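Local coordinates for protein S-adenosylmethionine tRNA ribosyltransferase (Rhodococcus sp., PDB 2NS0) that is of unknown function but is probably a small helix-turn-helix-like protein, perhaps connected with tRNA modification, at residues A[4-16]-A[45-59]. Residues are numbered along the deposited sequence; the frame is centred on the assembly and turned at random.
Sequences SDRELEECIRALL and PVREAAGRLADAGEV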
loop_
_atom_site.group_PDB
_atom_site.type_symbol
_atom_site.label_atom_id
_atom_site.label_comp_id
_atom_site.label_asym_id
_atom_site.label_seq_id
_atom_site.Cartn_x
_atom_site.Cartn_y
_atom_site.Cartn_z
ATOM N N SER A 4 11.676 -5.889 5.672
ATOM C CA SER A 4 10.801 -7.010 6.100
ATOM C C SER A 4 9.366 -6.723 5.723
ATOM O O SER A 4 8.985 -5.563 5.557
ATOM C CB SER A 4 10.899 -7.237 7.612
ATOM O OG SER A 4 10.347 -6.123 8.293
ATOM N N ASP A 5 8.571 -7.776 5.577
ATOM C CA ASP A 5 7.130 -7.650 5.413
ATOM C C ASP A 5 6.507 -6.730 6.445
ATOM O O ASP A 5 5.725 -5.851 6.099
ATOM C CB ASP A 5 6.488 -9.015 5.559
ATOM C CG ASP A 5 6.856 -9.943 4.421
ATOM O OD1 ASP A 5 7.537 -9.443 3.482
ATOM O OD2 ASP A 5 6.470 -11.161 4.482
ATOM N N ARG A 6 6.838 -6.955 7.706
ATOM C CA ARG A 6 6.374 -6.127 8.824
ATOM C C ARG A 6 6.721 -4.640 8.633
ATOM O O ARG A 6 5.908 -3.756 8.897
ATOM C CB ARG A 6 6.988 -6.643 10.123
ATOM C CG ARG A 6 6.430 -5.974 11.365
ATOM C CD ARG A 6 6.614 -6.856 12.616
ATOM N NE ARG A 6 7.981 -6.757 13.133
ATOM C CZ ARG A 6 8.456 -7.398 14.210
ATOM N NH1 ARG A 6 7.674 -8.203 14.929
ATOM N NH2 ARG A 6 9.733 -7.227 14.564
ATOM N N GLU A 7 7.937 -4.351 8.186
ATOM C CA GLU A 7 8.339 -2.975 7.953
ATOM C C GLU A 7 7.467 -2.285 6.896
ATOM O O GLU A 7 7.167 -1.108 7.016
ATOM C CB GLU A 7 9.771 -2.921 7.450
ATOM C CG GLU A 7 10.878 -2.712 8.440
ATOM C CD GLU A 7 12.201 -2.602 7.666
ATOM O OE1 GLU A 7 12.460 -1.495 7.071
ATOM O OE2 GLU A 7 12.913 -3.637 7.575
ATOM N N LEU A 8 7.146 -3.014 5.826
ATOM C CA LEU A 8 6.356 -2.477 4.749
ATOM C C LEU A 8 4.937 -2.240 5.230
ATOM O O LEU A 8 4.331 -1.206 4.903
ATOM C CB LEU A 8 6.353 -3.422 3.549
ATOM C CG LEU A 8 7.727 -3.543 2.857
ATOM C CD1 LEU A 8 7.769 -4.585 1.733
ATOM C CD2 LEU A 8 8.091 -2.201 2.306
ATOM N N GLU A 9 4.419 -3.200 6.003
ATOM C CA GLU A 9 3.104 -3.047 6.567
ATOM C C GLU A 9 2.993 -1.806 7.445
ATOM O O GLU A 9 2.014 -1.066 7.348
ATOM C CB GLU A 9 2.642 -4.327 7.269
ATOM C CG GLU A 9 2.303 -5.469 6.265
ATOM C CD GLU A 9 2.266 -6.851 6.936
ATOM O OE1 GLU A 9 1.995 -6.908 8.161
ATOM O OE2 GLU A 9 2.541 -7.869 6.261
ATOM N N GLU A 10 3.988 -1.595 8.298
ATOM C CA GLU A 10 4.030 -0.466 9.245
ATOM C C GLU A 10 4.156 0.837 8.503
ATOM O O GLU A 10 3.588 1.828 8.899
ATOM C CB GLU A 10 5.207 -0.635 10.227
ATOM C CG GLU A 10 5.731 0.675 10.880
ATOM C CD GLU A 10 4.716 1.396 11.773
ATOM O OE1 GLU A 10 3.589 0.881 11.939
ATOM O OE2 GLU A 10 5.048 2.495 12.323
ATOM N N CYS A 11 4.882 0.824 7.389
ATOM C CA CYS A 11 5.016 2.016 6.556
ATOM C C CYS A 11 3.699 2.386 5.861
ATOM O O CYS A 11 3.353 3.566 5.841
ATOM C CB CYS A 11 6.137 1.848 5.537
ATOM S SG CYS A 11 6.343 3.324 4.530
ATOM N N ILE A 12 2.980 1.408 5.289
ATOM C CA ILE A 12 1.616 1.649 4.753
ATOM C C ILE A 12 0.742 2.310 5.819
ATOM O O ILE A 12 0.080 3.344 5.555
ATOM C CB ILE A 12 0.937 0.355 4.221
ATOM C CG1 ILE A 12 1.625 -0.138 2.952
ATOM C CG2 ILE A 12 -0.578 0.602 3.867
ATOM C CD1 ILE A 12 1.362 -1.619 2.605
ATOM N N ARG A 13 0.747 1.748 7.032
ATOM C CA ARG A 13 -0.096 2.293 8.137
ATOM C C ARG A 13 0.337 3.696 8.500
ATOM O O ARG A 13 -0.483 4.564 8.680
ATOM C CB ARG A 13 -0.072 1.420 9.392
ATOM C CG ARG A 13 -0.777 0.097 9.190
ATOM C CD ARG A 13 -0.833 -0.665 10.490
ATOM N NE ARG A 13 -1.333 -2.019 10.324
ATOM C CZ ARG A 13 -0.635 -3.117 10.574
ATOM N NH1 ARG A 13 0.623 -3.023 10.956
ATOM N NH2 ARG A 13 -1.187 -4.320 10.436
ATOM N N ALA A 14 1.632 3.905 8.590
ATOM C CA ALA A 14 2.179 5.182 8.996
ATOM C C ALA A 14 1.830 6.246 7.974
ATOM O O ALA A 14 1.468 7.365 8.362
ATOM C CB ALA A 14 3.690 5.090 9.142
ATOM N N LEU A 15 1.985 5.935 6.677
ATOM C CA LEU A 15 1.670 6.934 5.645
ATOM C C LEU A 15 0.164 7.209 5.599
ATOM O O LEU A 15 -0.232 8.349 5.545
ATOM C CB LEU A 15 2.172 6.526 4.269
ATOM C CG LEU A 15 3.699 6.432 4.096
ATOM C CD1 LEU A 15 4.063 5.836 2.763
ATOM C CD2 LEU A 15 4.358 7.764 4.282
ATOM N N LEU A 16 -0.666 6.171 5.649
ATOM C CA LEU A 16 -2.127 6.363 5.622
ATOM C C LEU A 16 -2.564 7.139 6.829
ATOM O O LEU A 16 -3.404 8.062 6.709
ATOM C CB LEU A 16 -2.888 5.033 5.543
ATOM C CG LEU A 16 -2.875 4.368 4.171
ATOM C CD1 LEU A 16 -3.620 3.087 4.197
ATOM C CD2 LEU A 16 -3.521 5.251 3.130
ATOM N N PRO A 45 7.108 -6.231 -3.523
ATOM C CA PRO A 45 6.926 -6.356 -2.066
ATOM C C PRO A 45 5.842 -5.440 -1.438
ATOM O O PRO A 45 5.098 -5.887 -0.547
ATOM C CB PRO A 45 8.333 -6.033 -1.518
ATOM C CG PRO A 45 9.242 -6.498 -2.588
ATOM C CD PRO A 45 8.546 -6.133 -3.876
ATOM N N VAL A 46 5.736 -4.188 -1.903
ATOM C CA VAL A 46 4.737 -3.252 -1.379
ATOM C C VAL A 46 3.335 -3.703 -1.756
ATOM O O VAL A 46 2.427 -3.624 -0.941
ATOM C CB VAL A 46 4.966 -1.782 -1.853
ATOM C CG1 VAL A 46 3.733 -0.986 -1.606
ATOM C CG2 VAL A 46 6.131 -1.102 -1.100
ATOM N N ARG A 47 3.136 -4.168 -2.989
ATOM C CA ARG A 47 1.848 -4.789 -3.394
ATOM C C ARG A 47 1.459 -5.989 -2.555
ATOM O O ARG A 47 0.277 -6.150 -2.215
ATOM C CB ARG A 47 1.846 -5.175 -4.872
ATOM C CG ARG A 47 1.923 -3.960 -5.778
ATOM C CD ARG A 47 1.775 -4.348 -7.259
ATOM N NE ARG A 47 1.398 -3.207 -8.099
ATOM C CZ ARG A 47 0.281 -3.121 -8.842
ATOM N NH1 ARG A 47 -0.631 -4.098 -8.883
ATOM N NH2 ARG A 47 0.059 -2.041 -9.561
ATOM N N GLU A 48 2.427 -6.830 -2.201
ATOM C CA GLU A 48 2.148 -7.994 -1.358
ATOM C C GLU A 48 1.699 -7.551 0.019
ATOM O O GLU A 48 0.727 -8.073 0.551
ATOM C CB GLU A 48 3.346 -8.951 -1.256
ATOM C CG GLU A 48 3.693 -9.645 -2.548
ATOM C CD GLU A 48 2.662 -10.671 -2.950
ATOM O OE1 GLU A 48 1.981 -11.254 -2.062
ATOM O OE2 GLU A 48 2.532 -10.914 -4.166
ATOM N N ALA A 49 2.401 -6.567 0.578
ATOM C CA ALA A 49 2.029 -5.986 1.873
ATOM C C ALA A 49 0.621 -5.397 1.893
ATOM O O ALA A 49 -0.179 -5.711 2.809
ATOM C CB ALA A 49 3.075 -4.946 2.323
ATOM N N ALA A 50 0.320 -4.531 0.924
ATOM C CA ALA A 50 -1.036 -4.008 0.732
ATOM C C ALA A 50 -2.059 -5.172 0.629
ATOM O O ALA A 50 -3.150 -5.097 1.168
ATOM C CB ALA A 50 -1.066 -3.097 -0.521
ATOM N N GLY A 51 -1.686 -6.259 -0.052
ATOM C CA GLY A 51 -2.598 -7.434 -0.214
ATOM C C GLY A 51 -2.899 -8.089 1.134
ATOM O O GLY A 51 -4.049 -8.419 1.449
ATOM N N ARG A 52 -1.863 -8.265 1.942
ATOM C CA ARG A 52 -2.055 -8.765 3.294
ATOM C C ARG A 52 -2.942 -7.857 4.173
ATOM O O ARG A 52 -3.813 -8.349 4.884
ATOM C CB ARG A 52 -0.700 -9.060 3.971
ATOM C CG ARG A 52 0.015 -10.278 3.369
ATOM C CD ARG A 52 1.307 -10.660 4.158
ATOM N NE ARG A 52 2.212 -9.522 4.297
ATOM C CZ ARG A 52 3.178 -9.198 3.432
ATOM N NH1 ARG A 52 3.419 -9.940 2.351
ATOM N NH2 ARG A 52 3.924 -8.126 3.666
ATOM N N LEU A 53 -2.727 -6.541 4.130
ATOM C CA LEU A 53 -3.550 -5.621 4.906
ATOM C C LEU A 53 -4.982 -5.525 4.382
ATOM O O LEU A 53 -5.916 -5.291 5.144
ATOM C CB LEU A 53 -2.905 -4.226 4.963
ATOM C CG LEU A 53 -1.605 -4.191 5.762
ATOM C CD1 LEU A 53 -1.086 -2.732 5.799
ATOM C CD2 LEU A 53 -1.777 -4.737 7.131
ATOM N N ALA A 54 -5.150 -5.703 3.074
ATOM C CA ALA A 54 -6.471 -5.823 2.457
ATOM C C ALA A 54 -7.183 -7.097 2.904
ATOM O O ALA A 54 -8.343 -7.050 3.246
ATOM C CB ALA A 54 -6.365 -5.746 0.898
ATOM N N ASP A 55 -6.491 -8.230 2.902
ATOM C CA ASP A 55 -7.070 -9.498 3.383
ATOM C C ASP A 55 -7.564 -9.376 4.853
ATOM O O ASP A 55 -8.581 -9.970 5.235
ATOM C CB ASP A 55 -6.058 -10.641 3.277
ATOM C CG ASP A 55 -5.731 -11.038 1.817
ATOM O OD1 ASP A 55 -6.493 -10.672 0.898
ATOM O OD2 ASP A 55 -4.683 -11.690 1.595
ATOM N N ALA A 56 -6.856 -8.573 5.649
ATOM C CA ALA A 56 -7.155 -8.382 7.053
ATOM C C ALA A 56 -8.276 -7.363 7.227
ATOM O O ALA A 56 -8.773 -7.189 8.301
ATOM C CB ALA A 56 -5.923 -7.934 7.768
ATOM N N GLY A 57 -8.659 -6.699 6.143
ATOM C CA GLY A 57 -9.749 -5.764 6.147
ATOM C C GLY A 57 -9.358 -4.383 6.622
ATOM O O GLY A 57 -10.227 -3.530 6.705
ATOM N N GLU A 58 -8.066 -4.160 6.895
ATOM C CA GLU A 58 -7.542 -2.857 7.367
ATOM C C GLU A 58 -7.512 -1.743 6.293
ATOM O O GLU A 58 -7.795 -0.558 6.580
ATOM C CB GLU A 58 -6.119 -3.035 7.889
ATOM C CG GLU A 58 -6.067 -3.979 9.078
ATOM C CD GLU A 58 -4.775 -3.866 9.888
ATOM O OE1 GLU A 58 -3.962 -2.959 9.612
ATOM O OE2 GLU A 58 -4.616 -4.682 10.820
ATOM N N VAL A 59 -7.133 -2.123 5.077
ATOM C CA VAL A 59 -7.070 -1.201 3.969
ATOM C C VAL A 59 -7.828 -1.798 2.795
ATOM O O VAL A 59 -8.097 -3.007 2.789
ATOM C CB VAL A 59 -5.579 -0.892 3.539
ATOM C CG1 VAL A 59 -4.724 -0.399 4.746
ATOM C CG2 VAL A 59 -4.942 -2.062 2.790
HETATM O O HOH W 1 5.740 -7.634 1.435
#
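Asp5 lays its carboxylate over one face of the Arg52 guanidinium, the two planes 21° apart. No N-H points at it, and Asp5 OD1 to Arg52 NH2 is a long 3.8 Å, so the direct pairing is by charge only. A water bound by Arg52 NH2 supplements it, donating to Asp5 OD1 and to Pro45 O. Leu8 packs its CB on Ala49 CB, while its CD1 meets Pro45 CB at 3.6 Å. Glu9 has CG beside its backbone N (chi1 -72°) and an extended chain beyond, which carries the carboxylate up to the edge of Arg52. Glu9 OE2 takes both bonds, from Arg52 NE at 2.6 Å and from Arg52 NH2 at 3.0 Å, near the guanidinium plane. Arg52 bends at chi3 to present this edge. Replacing Arg52 by an alanine would probably leave Glu9 OE2 without both these donors and Asp5 without its opposite charge.

Ile12 is a knob in the hole formed by Val46, Ala49, Ala50 and Leu53. Its CD1 lies against Ala49 CB, and its CG2 meets Leu53 CD1 tip to tip. Val30 of helix 27-34 also touches Ile12. Arg13 grips Glu58 side-on, with NE bonding the syn lone pair of Glu58 OE1 at 2.9 Å. Arg13 NH2 reaches the same oxygen at 3.2 Å. Leu16 CD1 closes the row on Val59 CG1 at 3.7 Å, and Trp81 of strand 78-81 touches both residues.

The helices cross at -71°, 9.1 Å apart, and small Ala49 lies where their backbones come near. With helix 27-34 and the antiparallel sheet, this is consistent with a winged helix-turn-helix fold. A greasy strip joins helix 5-16 to helix 45-55 and the first residue of strand 59-63, and salt bridges along its more exposed side probably help fix how the helices are set.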